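Long-range contacts in exosome complex exonuclease RRP46 homolog (Oryza sativa Japonica Group, PDB 3HKM), which binds double-stranded DNA and single-stranded RNA, cleaves DNA hydrolytically and RNA phosphorolytically in vitro, and is probably a component of the exosome core: residues 35-40 / 110-115; 31-36 / 119-124; 13-18 / 152-157; 40-45 / 104-109. One frame throughout, in Å; residues are numbered along the deposited sequence.

Contact 1 (35-40 / 110-115); sequences QGDTIV and GNDGSL
G110 lies beside I39 backbone to backbone: its N donates to I39 O at 3.0 Å, and I39 N donates to G110 O at 3.2 Å. The CB of N111 points away from 35-40; its OD1 accepts G113 N at 3.0 Å, an Asx turn that curls the loop round T38. D112 N then donates to T38 OG1 at 2.7 Å, through a bent bond of 131°. The CB atoms of D112 and D37 touch, while two waters link D112 OD1 to D37 N and, weakly on the D112 side, to D37 OD1. G113 O accepts a short hydrogen bond from T38 OG1 (2.5 Å), in the carbonyl plane and on a lone pair. S114 OG is hydrogen-bonded to T155 O. L115 CD1 packs on T38 CG2 at 3.8 Å; with that methyl opposite the backbone N, OG1 (chi1 -67°) is left to the loop. A valine at T38 would probably leave D112 N without its acceptor and take a donor from G113 O. One hydroxyl, giving and taking at once, thus pins the turn that leads into helix 115-130.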
loop_
_atom_site.group_PDB
_atom_site.type_symbol
_atom_site.label_atom_id
_atom_site.label_comp_id
_atom_site.label_asym_id
_atom_site.label_seq_id
_atom_site.Cartn_x
_atom_site.Cartn_y
_atom_site.Cartn_z
ATOM N N GLN A 35 -9.499 -0.838 -5.416
ATOM C CA GLN A 35 -9.531 0.430 -6.119
ATOM C C GLN A 35 -9.749 0.098 -7.582
ATOM O O GLN A 35 -8.889 -0.501 -8.219
ATOM C CB GLN A 35 -8.220 1.169 -5.925
ATOM C CG GLN A 35 -7.793 1.231 -4.483
ATOM C CD GLN A 35 -6.372 1.706 -4.328
ATOM O OE1 GLN A 35 -5.682 1.954 -5.311
ATOM N NE2 GLN A 35 -5.925 1.836 -3.092
ATOM N N GLY A 36 -10.908 0.464 -8.114
ATOM C CA GLY A 36 -11.274 0.016 -9.441
ATOM C C GLY A 36 -11.221 -1.501 -9.472
ATOM O O GLY A 36 -11.695 -2.160 -8.539
ATOM N N ASP A 37 -10.635 -2.056 -10.531
ATOM C CA ASP A 37 -10.536 -3.509 -10.682
ATOM C C ASP A 37 -9.292 -4.063 -10.011
ATOM O O ASP A 37 -9.090 -5.274 -9.968
ATOM C CB ASP A 37 -10.519 -3.908 -12.157
ATOM C CG ASP A 37 -11.889 -3.860 -12.793
ATOM O OD1 ASP A 37 -11.985 -4.253 -13.971
ATOM O OD2 ASP A 37 -12.863 -3.441 -12.121
ATOM N N THR A 38 -8.437 -3.178 -9.521
ATOM C CA THR A 38 -7.274 -3.614 -8.761
ATOM C C THR A 38 -7.727 -3.947 -7.351
ATOM O O THR A 38 -8.075 -3.051 -6.566
ATOM C CB THR A 38 -6.190 -2.533 -8.699
ATOM O OG1 THR A 38 -5.647 -2.345 -10.007
ATOM C CG2 THR A 38 -5.075 -2.946 -7.746
ATOM N N ILE A 39 -7.736 -5.237 -7.033
ATOM C CA ILE A 39 -8.210 -5.681 -5.729
ATOM C C ILE A 39 -7.246 -6.642 -5.030
ATOM O O ILE A 39 -6.628 -7.504 -5.665
ATOM C CB ILE A 39 -9.662 -6.235 -5.786
ATOM C CG1 ILE A 39 -9.842 -7.375 -4.786
ATOM C CG2 ILE A 39 -10.042 -6.654 -7.206
ATOM C CD1 ILE A 39 -11.260 -7.687 -4.500
ATOM N N VAL A 40 -7.142 -6.477 -3.714
ATOM C CA VAL A 40 -6.145 -7.162 -2.908
ATOM C C VAL A 40 -6.753 -7.658 -1.590
ATOM O O VAL A 40 -7.667 -7.030 -1.054
ATOM C CB VAL A 40 -4.988 -6.175 -2.603
ATOM C CG1 VAL A 40 -4.522 -6.301 -1.168
ATOM C CG2 VAL A 40 -3.836 -6.318 -3.617
ATOM N N GLY A 110 -6.901 -9.043 -8.251
ATOM C CA GLY A 110 -6.972 -8.461 -9.577
ATOM C C GLY A 110 -5.923 -7.378 -9.731
ATOM O O GLY A 110 -5.493 -6.770 -8.750
ATOM N N ASN A 111 -5.493 -7.137 -10.963
ATOM C CA ASN A 111 -4.501 -6.105 -11.208
ATOM C C ASN A 111 -4.875 -5.242 -12.404
ATOM O O ASN A 111 -4.617 -5.607 -13.552
ATOM C CB ASN A 111 -3.110 -6.718 -11.389
ATOM C CG ASN A 111 -2.031 -5.671 -11.581
ATOM O OD1 ASN A 111 -2.297 -4.476 -11.525
ATOM N ND2 ASN A 111 -0.804 -6.118 -11.809
ATOM N N ASP A 112 -5.504 -4.104 -12.116
ATOM C CA ASP A 112 -5.771 -3.087 -13.122
ATOM C C ASP A 112 -4.966 -1.827 -12.829
ATOM O O ASP A 112 -5.424 -0.723 -13.112
ATOM C CB ASP A 112 -7.259 -2.727 -13.171
ATOM C CG ASP A 112 -7.592 -1.829 -14.345
ATOM O OD1 ASP A 112 -8.658 -1.188 -14.345
ATOM O OD2 ASP A 112 -6.763 -1.747 -15.268
ATOM N N GLY A 113 -3.786 -1.986 -12.238
ATOM C CA GLY A 113 -2.901 -0.855 -12.012
ATOM C C GLY A 113 -2.838 -0.377 -10.573
ATOM O O GLY A 113 -3.714 -0.703 -9.771
ATOM N N SER A 114 -1.804 0.413 -10.268
ATOM C CA SER A 114 -1.490 0.886 -8.914
ATOM C C SER A 114 -1.545 -0.243 -7.878
ATOM O O SER A 114 -2.124 -0.087 -6.805
ATOM C CB SER A 114 -2.400 2.051 -8.510
ATOM O OG SER A 114 -2.105 3.209 -9.266
ATOM N N LEU A 115 -0.930 -1.376 -8.209
ATOM C CA LEU A 115 -0.995 -2.572 -7.367
ATOM C C LEU A 115 -0.236 -2.437 -6.042
ATOM O O LEU A 115 -0.704 -2.896 -5.003
ATOM C CB LEU A 115 -0.491 -3.798 -8.133
ATOM C CG LEU A 115 -0.700 -5.130 -7.408
ATOM C CD1 LEU A 115 -2.177 -5.337 -7.086
ATOM C CD2 LEU A 115 -0.150 -6.298 -8.223
HETATM O O HOH W 1 -9.823 -0.163 -12.314
HETATM O O HOH W 2 -10.600 -2.909 -16.127
#

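Contact 2 (31-36 / 119-124); sequences ARWAQG and AINACC
The indole of W33 carries helix residues over one face: N121 CB sits in a CH-pi contact 4.0 Å from the centroid of the five-membered ring, 29° off its normal, and A122 N lies over the same face, displaced toward the rim. At the edge, in the ring plane, comes Q35 CD. F225 of helix 205-229 also meets the indole, the two ring planes steeply inclined to each other, and L230 touches the side chain as well. The amide of N121 is turned 44° from the indole plane, and the Q35 and N121 side chains cross at about a right angle. W33 reaches the helix because its CG stands opposite the backbone N (chi1 -179°), which carries the ring from strand 29-35 to the helix surface at N121 and A122. This is the sheet-and-helix layer of the RNase PH domain, a member of the S5 clan: helix 115-130 lies on the mixed sheet, and the axes of helix 119-124 and strand 31-35 come within 7.9 Å of each other. Much of the touching here is done by methyls and the root of the tryptophan. W33 CB rests on A122 CB at 3.4 Å, and A31 CB faces A122 O at 3.7 Å. With W33 cut back to alanine, N121 and F225 would probably lose the ring they pack on, and a gap would open between strand and helix. A122 also packs on V40 and A42 of the next strand, while A31 also touches A125 and A126 of the same helix.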
loop_
_atom_site.group_PDB
_atom_site.type_symbol
_atom_site.label_atom_id
_atom_site.label_comp_id
_atom_site.label_asym_id
_atom_site.label_seq_id
_atom_site.Cartn_x
_atom_site.Cartn_y
_atom_site.Cartn_z
ATOM N N ALA A 31 -8.387 -7.379 5.340
ATOM C CA ALA A 31 -9.036 -6.385 4.503
ATOM C C ALA A 31 -8.924 -6.812 3.050
ATOM O O ALA A 31 -7.829 -7.006 2.550
ATOM C CB ALA A 31 -8.383 -5.018 4.698
ATOM N N ARG A 32 -10.061 -6.983 2.388
ATOM C CA ARG A 32 -10.071 -7.080 0.942
ATOM C C ARG A 32 -10.280 -5.667 0.406
ATOM O O ARG A 32 -11.388 -5.126 0.442
ATOM C CB ARG A 32 -11.163 -8.028 0.441
ATOM C CG ARG A 32 -11.628 -7.726 -0.986
ATOM C CD ARG A 32 -12.531 -8.810 -1.554
ATOM N NE ARG A 32 -11.796 -10.061 -1.711
ATOM C CZ ARG A 32 -12.114 -11.029 -2.566
ATOM N NH1 ARG A 32 -13.155 -10.903 -3.368
ATOM N NH2 ARG A 32 -11.376 -12.122 -2.621
ATOM N N TRP A 33 -9.200 -5.066 -0.074
ATOM C CA TRP A 33 -9.217 -3.663 -0.458
ATOM C C TRP A 33 -9.287 -3.545 -1.987
ATOM O O TRP A 33 -8.544 -4.222 -2.708
ATOM C CB TRP A 33 -7.968 -2.979 0.110
ATOM C CG TRP A 33 -7.832 -1.530 -0.173
ATOM C CD1 TRP A 33 -7.399 -0.961 -1.331
ATOM C CD2 TRP A 33 -8.096 -0.452 0.734
ATOM N NE1 TRP A 33 -7.393 0.404 -1.211
ATOM C CE2 TRP A 33 -7.817 0.745 0.046
ATOM C CE3 TRP A 33 -8.554 -0.381 2.056
ATOM C CZ2 TRP A 33 -7.971 2.001 0.639
ATOM C CZ3 TRP A 33 -8.705 0.869 2.642
ATOM C CH2 TRP A 33 -8.417 2.041 1.932
ATOM N N ALA A 34 -10.191 -2.698 -2.475
ATOM C CA ALA A 34 -10.360 -2.526 -3.910
ATOM C C ALA A 34 -10.282 -1.069 -4.373
ATOM O O ALA A 34 -10.904 -0.178 -3.798
ATOM C CB ALA A 34 -11.667 -3.164 -4.368
ATOM N N GLN A 35 -9.499 -0.838 -5.416
ATOM C CA GLN A 35 -9.531 0.430 -6.119
ATOM C C GLN A 35 -9.749 0.098 -7.582
ATOM O O GLN A 35 -8.889 -0.501 -8.219
ATOM C CB GLN A 35 -8.220 1.169 -5.925
ATOM C CG GLN A 35 -7.793 1.231 -4.483
ATOM C CD GLN A 35 -6.372 1.706 -4.328
ATOM O OE1 GLN A 35 -5.682 1.954 -5.311
ATOM N NE2 GLN A 35 -5.925 1.836 -3.092
ATOM N N GLY A 36 -10.908 0.464 -8.114
ATOM C CA GLY A 36 -11.274 0.016 -9.441
ATOM C C GLY A 36 -11.221 -1.501 -9.472
ATOM O O GLY A 36 -11.695 -2.160 -8.539
ATOM N N ALA A 119 -1.934 -2.442 -2.489
ATOM C CA ALA A 119 -1.512 -3.424 -1.489
ATOM C C ALA A 119 -1.075 -2.751 -0.193
ATOM O O ALA A 119 -1.332 -3.257 0.893
ATOM C CB ALA A 119 -0.393 -4.300 -2.041
ATOM N N ILE A 120 -0.417 -1.603 -0.319
ATOM C CA ILE A 120 -0.024 -0.794 0.828
ATOM C C ILE A 120 -1.226 -0.335 1.671
ATOM O O ILE A 120 -1.280 -0.570 2.874
ATOM C CB ILE A 120 0.830 0.418 0.365
ATOM C CG1 ILE A 120 2.179 -0.087 -0.177
ATOM C CG2 ILE A 120 1.038 1.412 1.507
ATOM C CD1 ILE A 120 3.156 1.009 -0.548
ATOM N N ASN A 121 -2.181 0.330 1.030
ATOM C CA ASN A 121 -3.401 0.780 1.695
ATOM C C ASN A 121 -4.177 -0.366 2.337
ATOM O O ASN A 121 -4.668 -0.254 3.462
ATOM C CB ASN A 121 -4.305 1.485 0.687
ATOM C CG ASN A 121 -3.667 2.722 0.102
ATOM O OD1 ASN A 121 -3.809 3.000 -1.085
ATOM N ND2 ASN A 121 -2.958 3.470 0.930
ATOM N N ALA A 122 -4.306 -1.457 1.590
ATOM C CA ALA A 122 -4.950 -2.672 2.072
ATOM C C ALA A 122 -4.333 -3.142 3.384
ATOM O O ALA A 122 -5.035 -3.537 4.314
ATOM C CB ALA A 122 -4.821 -3.756 1.024
ATOM N N CYS A 123 -3.006 -3.103 3.438
ATOM C CA CYS A 123 -2.253 -3.634 4.563
ATOM C C CYS A 123 -2.328 -2.707 5.747
ATOM O O CYS A 123 -2.312 -3.158 6.891
ATOM C CB CYS A 123 -0.797 -3.877 4.174
ATOM S SG CYS A 123 -0.555 -5.429 3.298
ATOM N N CYS A 124 -2.401 -1.408 5.479
ATOM C CA CYS A 124 -2.570 -0.437 6.559
ATOM C C CYS A 124 -3.919 -0.629 7.232
ATOM O O CYS A 124 -4.042 -0.481 8.449
ATOM C CB CYS A 124 -2.449 0.997 6.047
ATOM S SG CYS A 124 -2.804 2.234 7.324
#

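Contact 3 (13-18 / 152-157); sequences QLRPFS and ILDTNK
R15 and D154 carry the polar part of this contact. R15 N donates to D154 OD2 at 3.1 Å, and a water joins R15 O to the same oxygen, although OD2 stands too near the R15 chain in the model and its place is less sure. The salt bridge from R15 NH1 to D154 OD1 is weak at 3.5 Å, with the guanidinium and carboxylate planes 81° apart. The chain of R15, bent at chi2 and chi3, carries its guanidinium on to the backbone oxygens D112 O and G113 O, so the group is shared between the aspartate and the neighbouring loop. Its NH2 is also in van der Waals contact with N156 CB at 3.5 Å. The amide of N156 is engaged otherwise: OD1 caps the start of helix 157-160 through E159 N.

Apolar packing comes from L14, whose CD2 touches D154 CB at 4.0 Å and L153 CB at 4.2 Å; its side chain crosses D154 at about a right angle.

The contact joins the lead-in to strand 17-21, an outer strand of the mixed sheet, to the end of strand 151-153, an outer strand of the antiparallel sheet. Helix 205-229 touches both sides, R221 and I222 on L14 and R214 and A218 on L153.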
loop_
_atom_site.group_PDB
_atom_site.type_symbol
_atom_site.label_atom_id
_atom_site.label_comp_id
_atom_site.label_asym_id
_atom_site.label_seq_id
_atom_site.Cartn_x
_atom_site.Cartn_y
_atom_site.Cartn_z
ATOM N N GLN A 13 -8.267 12.612 -9.764
ATOM C CA GLN A 13 -9.346 11.750 -9.303
ATOM C C GLN A 13 -8.875 10.336 -8.961
ATOM O O GLN A 13 -8.273 9.650 -9.793
ATOM C CB GLN A 13 -10.470 11.698 -10.336
ATOM C CG GLN A 13 -11.801 11.202 -9.787
ATOM C CD GLN A 13 -12.970 11.575 -10.694
ATOM O OE1 GLN A 13 -12.801 12.318 -11.670
ATOM N NE2 GLN A 13 -14.160 11.065 -10.375
ATOM N N LEU A 14 -9.160 9.915 -7.730
ATOM C CA LEU A 14 -8.932 8.548 -7.290
ATOM C C LEU A 14 -10.087 7.651 -7.744
ATOM O O LEU A 14 -11.250 8.048 -7.696
ATOM C CB LEU A 14 -8.797 8.501 -5.764
ATOM C CG LEU A 14 -7.730 9.407 -5.146
ATOM C CD1 LEU A 14 -7.782 9.367 -3.622
ATOM C CD2 LEU A 14 -6.353 8.999 -5.655
ATOM N N ARG A 15 -9.773 6.446 -8.201
ATOM C CA ARG A 15 -10.836 5.533 -8.590
ATOM C C ARG A 15 -11.593 5.141 -7.320
ATOM O O ARG A 15 -11.058 5.270 -6.216
ATOM C CB ARG A 15 -10.276 4.326 -9.345
ATOM C CG ARG A 15 -9.673 3.256 -8.476
ATOM C CD ARG A 15 -8.248 2.922 -8.926
ATOM N NE ARG A 15 -8.153 2.175 -10.168
ATOM C CZ ARG A 15 -7.100 1.429 -10.490
ATOM N NH1 ARG A 15 -6.061 1.346 -9.668
ATOM N NH2 ARG A 15 -7.086 0.766 -11.631
ATOM N N PRO A 16 -12.853 4.706 -7.462
ATOM C CA PRO A 16 -13.612 4.412 -6.239
ATOM C C PRO A 16 -12.964 3.270 -5.447
ATOM O O PRO A 16 -12.701 2.216 -6.023
ATOM C CB PRO A 16 -14.983 3.992 -6.771
ATOM C CG PRO A 16 -15.061 4.604 -8.166
ATOM C CD PRO A 16 -13.656 4.525 -8.683
ATOM N N PHE A 17 -12.686 3.485 -4.165
ATOM C CA PHE A 17 -12.152 2.411 -3.321
ATOM C C PHE A 17 -13.205 1.836 -2.376
ATOM O O PHE A 17 -14.241 2.458 -2.111
ATOM C CB PHE A 17 -10.907 2.849 -2.540
ATOM C CG PHE A 17 -11.008 4.228 -1.959
ATOM C CD1 PHE A 17 -10.748 5.344 -2.742
ATOM C CD2 PHE A 17 -11.359 4.410 -0.634
ATOM C CE1 PHE A 17 -10.844 6.616 -2.220
ATOM C CE2 PHE A 17 -11.459 5.685 -0.099
ATOM C CZ PHE A 17 -11.200 6.792 -0.894
ATOM N N SER A 18 -12.927 0.637 -1.877
ATOM C CA SER A 18 -13.884 -0.102 -1.068
ATOM C C SER A 18 -13.136 -1.091 -0.200
ATOM O O SER A 18 -11.971 -1.376 -0.451
ATOM C CB SER A 18 -14.860 -0.849 -1.971
ATOM O OG SER A 18 -14.178 -1.735 -2.838
ATOM N N ILE A 152 -1.136 12.568 -13.056
ATOM C CA ILE A 152 -2.323 11.735 -12.998
ATOM C C ILE A 152 -2.276 10.903 -11.709
ATOM O O ILE A 152 -1.231 10.366 -11.358
ATOM C CB ILE A 152 -2.397 10.854 -14.269
ATOM C CG1 ILE A 152 -3.430 11.417 -15.244
ATOM C CG2 ILE A 152 -2.741 9.429 -13.939
ATOM C CD1 ILE A 152 -3.375 12.907 -15.393
ATOM N N LEU A 153 -3.394 10.826 -10.987
ATOM C CA LEU A 153 -3.438 10.084 -9.724
ATOM C C LEU A 153 -4.137 8.732 -9.865
ATOM O O LEU A 153 -5.183 8.625 -10.515
ATOM C CB LEU A 153 -4.109 10.914 -8.620
ATOM C CG LEU A 153 -3.419 12.237 -8.276
ATOM C CD1 LEU A 153 -4.122 12.943 -7.131
ATOM C CD2 LEU A 153 -1.949 12.003 -7.949
ATOM N N ASP A 154 -3.548 7.704 -9.258
ATOM C CA ASP A 154 -4.121 6.361 -9.260
ATOM C C ASP A 154 -4.289 5.824 -10.680
ATOM O O ASP A 154 -5.400 5.624 -11.161
ATOM C CB ASP A 154 -5.465 6.370 -8.538
ATOM C CG ASP A 154 -5.893 4.986 -8.065
ATOM O OD1 ASP A 154 -5.025 4.108 -7.858
ATOM O OD2 ASP A 154 -7.113 4.796 -7.874
ATOM N N THR A 155 -3.167 5.596 -11.346
ATOM C CA THR A 155 -3.172 5.091 -12.709
ATOM C C THR A 155 -3.664 3.656 -12.764
ATOM O O THR A 155 -3.483 2.888 -11.822
ATOM C CB THR A 155 -1.757 5.104 -13.299
ATOM O OG1 THR A 155 -0.870 4.464 -12.379
ATOM C CG2 THR A 155 -1.293 6.522 -13.539
ATOM N N ASN A 156 -4.269 3.296 -13.890
ATOM C CA ASN A 156 -4.667 1.922 -14.140
ATOM C C ASN A 156 -3.628 1.173 -14.978
ATOM O O ASN A 156 -2.512 1.653 -15.164
ATOM C CB ASN A 156 -6.056 1.870 -14.786
ATOM C CG ASN A 156 -6.155 2.720 -16.039
ATOM O OD1 ASN A 156 -5.151 3.200 -16.561
ATOM N ND2 ASN A 156 -7.375 2.907 -16.528
ATOM N N LYS A 157 -3.989 -0.009 -15.468
ATOM C CA LYS A 157 -3.076 -0.831 -16.253
ATOM C C LYS A 157 -2.825 -0.187 -17.614
ATOM O O LYS A 157 -1.709 -0.217 -18.133
ATOM C CB LYS A 157 -3.669 -2.231 -16.420
ATOM C CG LYS A 157 -2.752 -3.270 -17.050
ATOM C CD LYS A 157 -3.487 -4.599 -17.169
ATOM C CE LYS A 157 -2.607 -5.689 -17.761
ATOM N NZ LYS A 157 -3.376 -6.948 -18.032
HETATM O O HOH W 3 -8.617 4.464 -5.621
#

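Contact 4 (40-45 / 104-109); sequences VLAAVY and VILQVV
L106 meets V40 and A42 with the end of its side chain, and its branch can be followed outward. CB and CG lift the fork from the strand, CG opposite the backbone N (chi1 -170°). CD1 reaches V40 CG2 at 4.0 Å. CD2, brought round by chi2 of -78°, sits implausibly near V40 CG1 in the model, so its place is uncertain; as modelled it also lies near L41 O and A42 CB. L84 of helix 77-91 and W66 of strand 61-67 touch this side chain too. The two backbones form a regular antiparallel pair, their directions 166° apart. L41 and Q107 make a hydrogen-bonded pair, N to O at 2.8 Å in both directions, and A43 with I105 makes the next, at 2.9 Å in both directions. Between and beyond these lie the non-hydrogen-bonded pairs V40 with V108, A42 with L106 and V44 with V104, where CA-H...O contacts such as V104 CA to A43 O add to the pairing. Strands 38-49 and 100-110 are inner strands of the mixed sheet of the RNase PH domain, with 29-35 beyond the first and 61-67, running parallel, beyond the second. The side chains of V40, A42, V44, V104, L106 and V108 share the face covered by helices 115-130 and 77-91. L41, A43, I105 and Q107 take the other face, more open apart from A43. There Y45 turns its ring edge to I105, CE2 standing 4.3 Å from CG1.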
loop_
_atom_site.group_PDB
_atom_site.type_symbol
_atom_site.label_atom_id
_atom_site.label_comp_id
_atom_site.label_asym_id
_atom_site.label_seq_id
_atom_site.Cartn_x
_atom_site.Cartn_y
_atom_site.Cartn_z
ATOM N N VAL A 40 -7.142 -6.477 -3.714
ATOM C CA VAL A 40 -6.145 -7.162 -2.908
ATOM C C VAL A 40 -6.753 -7.658 -1.590
ATOM O O VAL A 40 -7.667 -7.030 -1.054
ATOM C CB VAL A 40 -4.988 -6.175 -2.603
ATOM C CG1 VAL A 40 -4.522 -6.301 -1.168
ATOM C CG2 VAL A 40 -3.836 -6.318 -3.617
ATOM N N LEU A 41 -6.253 -8.781 -1.072
ATOM C CA LEU A 41 -6.652 -9.255 0.256
ATOM C C LEU A 41 -5.475 -9.253 1.230
ATOM O O LEU A 41 -4.455 -9.897 0.984
ATOM C CB LEU A 41 -7.276 -10.654 0.193
ATOM C CG LEU A 41 -7.495 -11.346 1.550
ATOM C CD1 LEU A 41 -8.536 -10.600 2.384
ATOM C CD2 LEU A 41 -7.902 -12.807 1.383
ATOM N N ALA A 42 -5.634 -8.530 2.336
ATOM C CA ALA A 42 -4.582 -8.368 3.347
ATOM C C ALA A 42 -4.909 -9.075 4.668
ATOM O O ALA A 42 -5.926 -8.801 5.283
ATOM C CB ALA A 42 -4.325 -6.880 3.601
ATOM N N ALA A 43 -4.035 -9.978 5.105
ATOM C CA ALA A 43 -4.278 -10.765 6.320
ATOM C C ALA A 43 -3.166 -10.547 7.343
ATOM O O ALA A 43 -1.991 -10.686 7.014
ATOM C CB ALA A 43 -4.405 -12.255 5.979
ATOM N N VAL A 44 -3.539 -10.207 8.576
ATOM C CA VAL A 44 -2.572 -9.930 9.634
ATOM C C VAL A 44 -2.824 -10.830 10.828
ATOM O O VAL A 44 -3.969 -11.055 11.193
ATOM C CB VAL A 44 -2.663 -8.477 10.117
ATOM C CG1 VAL A 44 -1.507 -8.164 11.059
ATOM C CG2 VAL A 44 -2.675 -7.520 8.930
ATOM N N TYR A 45 -1.761 -11.329 11.453
ATOM C CA TYR A 45 -1.939 -12.316 12.515
ATOM C C TYR A 45 -1.546 -11.869 13.950
ATOM O O TYR A 45 -0.665 -12.451 14.563
ATOM C CB TYR A 45 -1.314 -13.651 12.076
ATOM C CG TYR A 45 -1.998 -14.167 10.821
ATOM C CD1 TYR A 45 -3.191 -14.867 10.899
ATOM C CD2 TYR A 45 -1.488 -13.892 9.557
ATOM C CE1 TYR A 45 -3.848 -15.311 9.758
ATOM C CE2 TYR A 45 -2.140 -14.330 8.406
ATOM C CZ TYR A 45 -3.318 -15.039 8.517
ATOM O OH TYR A 45 -3.975 -15.483 7.389
ATOM N N VAL A 104 2.199 -10.528 7.905
ATOM C CA VAL A 104 1.268 -9.989 6.933
ATOM C C VAL A 104 1.304 -10.824 5.655
ATOM O O VAL A 104 2.373 -11.074 5.091
ATOM C CB VAL A 104 1.628 -8.526 6.598
ATOM C CG1 VAL A 104 0.619 -7.928 5.631
ATOM C CG2 VAL A 104 1.720 -7.702 7.870
ATOM N N ILE A 105 0.138 -11.271 5.208
ATOM C CA ILE A 105 0.029 -11.926 3.917
ATOM C C ILE A 105 -0.803 -11.068 2.980
ATOM O O ILE A 105 -1.885 -10.617 3.330
ATOM C CB ILE A 105 -0.575 -13.336 4.016
ATOM C CG1 ILE A 105 0.340 -14.237 4.843
ATOM C CG2 ILE A 105 -0.765 -13.930 2.628
ATOM C CD1 ILE A 105 0.008 -15.703 4.720
ATOM N N LEU A 106 -0.263 -10.830 1.794
ATOM C CA LEU A 106 -0.918 -10.024 0.786
ATOM C C LEU A 106 -1.221 -10.912 -0.415
ATOM O O LEU A 106 -0.317 -11.443 -1.051
ATOM C CB LEU A 106 -0.019 -8.848 0.393
ATOM C CG LEU A 106 -0.589 -7.727 -0.478
ATOM C CD1 LEU A 106 -0.656 -8.122 -1.950
ATOM C CD2 LEU A 106 -1.948 -7.280 0.038
ATOM N N GLN A 107 -2.501 -11.093 -0.700
ATOM C CA GLN A 107 -2.926 -11.906 -1.825
ATOM C C GLN A 107 -3.543 -11.022 -2.902
ATOM O O GLN A 107 -4.566 -10.368 -2.671
ATOM C CB GLN A 107 -3.936 -12.954 -1.362
ATOM C CG GLN A 107 -4.635 -13.697 -2.499
ATOM C CD GLN A 107 -3.703 -14.638 -3.251
ATOM O OE1 GLN A 107 -3.473 -14.484 -4.457
ATOM N NE2 GLN A 107 -3.150 -15.613 -2.536
ATOM N N VAL A 108 -2.916 -11.001 -4.079
ATOM C CA VAL A 108 -3.462 -10.272 -5.226
ATOM C C VAL A 108 -4.656 -10.994 -5.848
ATOM O O VAL A 108 -4.604 -12.194 -6.122
ATOM C CB VAL A 108 -2.392 -10.011 -6.294
ATOM C CG1 VAL A 108 -2.985 -9.234 -7.458
ATOM C CG2 VAL A 108 -1.250 -9.238 -5.682
ATOM N N VAL A 109 -5.736 -10.246 -6.049
ATOM C CA VAL A 109 -6.982 -10.788 -6.576
ATOM C C VAL A 109 -7.187 -10.318 -8.014
ATOM O O VAL A 109 -7.583 -11.088 -8.881
ATOM C CB VAL A 109 -8.192 -10.363 -5.696
ATOM C CG1 VAL A 109 -9.507 -10.661 -6.400
ATOM C CG2 VAL A 109 -8.123 -11.053 -4.334
#

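Contacts 1, 2 and 4 belong to the mixed sheet and the helix on it; contact 3 reaches across to the antiparallel sheet. Contact 2 is buried and held by packing of small and flat groups, whereas contact 4 is half helix-covered and built on backbone bonds. Contacts 1 and 4 share V40 and strand 38-49, the regular pairing of contact 4 giving way to the side-chain and loop bonding of contact 1. Contacts 1 and 2 share Q35 and G36; contact 1 meets the loop leading into helix 115-130, contact 2 the helix itself. Contacts 1 and 3, partly buried, are more polar, and R15 joins them through D112 O. Contacts 3 and 4, centres about 20 Å apart, do not touch.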